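Local coordinates for phycocyanobilin lyase subunit beta (Nostoc sp. PCC 7120, PDB 5N3U), which pairs with CpcE to form a lyase that is probably required for attaching the phycocyanobilin chromophore to the phycocyanin subunit CpcA, at residues Ile174-Arg177 with Leu178-Leu182. Residues are numbered along the deposited sequence; the frame is centred on the assembly and turned at random.
Sequences IHTR and LKEML
R177 and E180 form a salt bridge within helix 171-184. NH1 of R177 donates to OE2 of E180 at 2.8 Å. The carboxylate oxygen lies near the guanidinium plane. The bond is bent, with an N-H...O angle of 144°, and reaches OE2 on its anti side, somewhat out of the carboxylate plane. The two flat groups are turned 54° apart. The R177 chain leaves with CG anti to the backbone N (chi1 176°) and bends at chi2, which carries the guanidinium along the helix to the next turn.

M181 packs on one face of that guanidinium. Its CG sits over the centre, 3.4 Å from R177 CZ. NE of R177 bonds S146 OG and NH2 is also hydrogen-bonded outside this stretch, so all three nitrogens are engaged.

I174 and L178 run side by side and point the same way. CG2 of I174 meets CD1 of L178 at 3.8 Å. This buried, apolar side faces neighbouring helices: I174 touches L139 of helix 130-145, and L178 touches I158 of helix 151-163.

The backbone makes four successive i to i+4 hydrogen bonds. The first, L178 N to I174 O, is 2.8 Å long and nearly straight. On the exposed side, the K179 chain folds back over H175 O, and its NZ lies 3.9 Å from H175 CB.

A leucine in place of R177 would probably leave E180 without its charged mate and S146 OG without this donor. This is an amphipathic helix, consistent with the HEAT-like helical array of this family: apolar side chains pack inward, while the salt bridge, the bond to S146 and the M181 face contact together probably limit how the R177 guanidinium can turn.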
# COMPACT_ATOMS: atom_id res chain seq x y z
N ILE B 174 15.13 -14.72 24.31
CA ILE B 174 13.94 -15.28 23.62
C ILE B 174 12.94 -15.74 24.69
O ILE B 174 11.85 -15.14 24.80
CB ILE B 174 14.33 -16.41 22.67
CG1 ILE B 174 15.13 -15.87 21.45
CG2 ILE B 174 13.07 -17.12 22.15
CD1 ILE B 174 15.82 -16.93 20.61
N HIS B 175 13.35 -16.69 25.54
CA HIS B 175 12.58 -17.03 26.81
C HIS B 175 12.00 -15.85 27.49
O HIS B 175 10.82 -15.77 27.74
CB HIS B 175 13.44 -17.78 27.80
CG HIS B 175 13.75 -19.17 27.37
ND1 HIS B 175 14.84 -19.87 27.82
CD2 HIS B 175 13.11 -19.99 26.49
CE1 HIS B 175 14.86 -21.07 27.26
NE2 HIS B 175 13.81 -21.16 26.45
N THR B 176 12.83 -14.86 27.71
CA THR B 176 12.43 -13.69 28.44
C THR B 176 11.37 -12.97 27.69
O THR B 176 10.38 -12.48 28.31
CB THR B 176 13.65 -12.81 28.70
OG1 THR B 176 14.48 -13.44 29.68
CG2 THR B 176 13.26 -11.40 29.15
N ARG B 177 11.53 -12.90 26.35
CA ARG B 177 10.61 -12.09 25.61
C ARG B 177 9.27 -12.79 25.55
O ARG B 177 8.22 -12.17 25.67
CB ARG B 177 11.17 -11.80 24.21
CG ARG B 177 10.24 -11.04 23.35
CD ARG B 177 9.88 -9.73 23.91
NE ARG B 177 8.81 -9.10 23.18
CZ ARG B 177 7.91 -8.29 23.71
NH1 ARG B 177 7.94 -8.03 25.02
NH2 ARG B 177 6.97 -7.75 22.96
N LEU B 178 9.35 -14.07 25.32
CA LEU B 178 8.20 -14.89 25.22
C LEU B 178 7.34 -14.86 26.49
O LEU B 178 6.13 -14.72 26.38
CB LEU B 178 8.62 -16.31 24.89
CG LEU B 178 9.13 -16.59 23.49
CD1 LEU B 178 9.57 -18.01 23.28
CD2 LEU B 178 8.14 -16.27 22.41
N LYS B 179 7.96 -14.92 27.68
CA LYS B 179 7.21 -14.77 28.93
C LYS B 179 6.53 -13.41 29.00
O LYS B 179 5.35 -13.34 29.35
CB LYS B 179 8.09 -14.91 30.15
CG LYS B 179 8.68 -16.29 30.36
CD LYS B 179 9.57 -16.36 31.62
CE LYS B 179 10.98 -16.94 31.34
NZ LYS B 179 11.02 -18.35 30.82
N GLU B 180 7.23 -12.32 28.67
CA GLU B 180 6.62 -11.00 28.72
C GLU B 180 5.42 -10.95 27.76
O GLU B 180 4.44 -10.25 28.02
CB GLU B 180 7.55 -9.87 28.27
CG GLU B 180 8.79 -9.50 29.09
CD GLU B 180 9.94 -8.96 28.20
OE1 GLU B 180 11.13 -9.33 28.45
OE2 GLU B 180 9.67 -8.22 27.21
N MET B 181 5.51 -11.66 26.62
CA MET B 181 4.41 -11.58 25.65
C MET B 181 3.20 -12.43 26.06
O MET B 181 2.04 -12.00 25.97
CB MET B 181 4.93 -11.99 24.25
CG MET B 181 5.71 -10.88 23.56
SD MET B 181 6.24 -11.58 21.98
CE MET B 181 4.72 -11.24 21.08
N LEU B 182 3.47 -13.64 26.52
CA LEU B 182 2.42 -14.47 27.16
C LEU B 182 1.67 -13.74 28.29
O LEU B 182 0.48 -13.92 28.41
CB LEU B 182 3.00 -15.76 27.71
CG LEU B 182 1.97 -16.82 28.09
CD1 LEU B 182 1.05 -17.20 26.95
CD2 LEU B 182 2.68 -18.06 28.58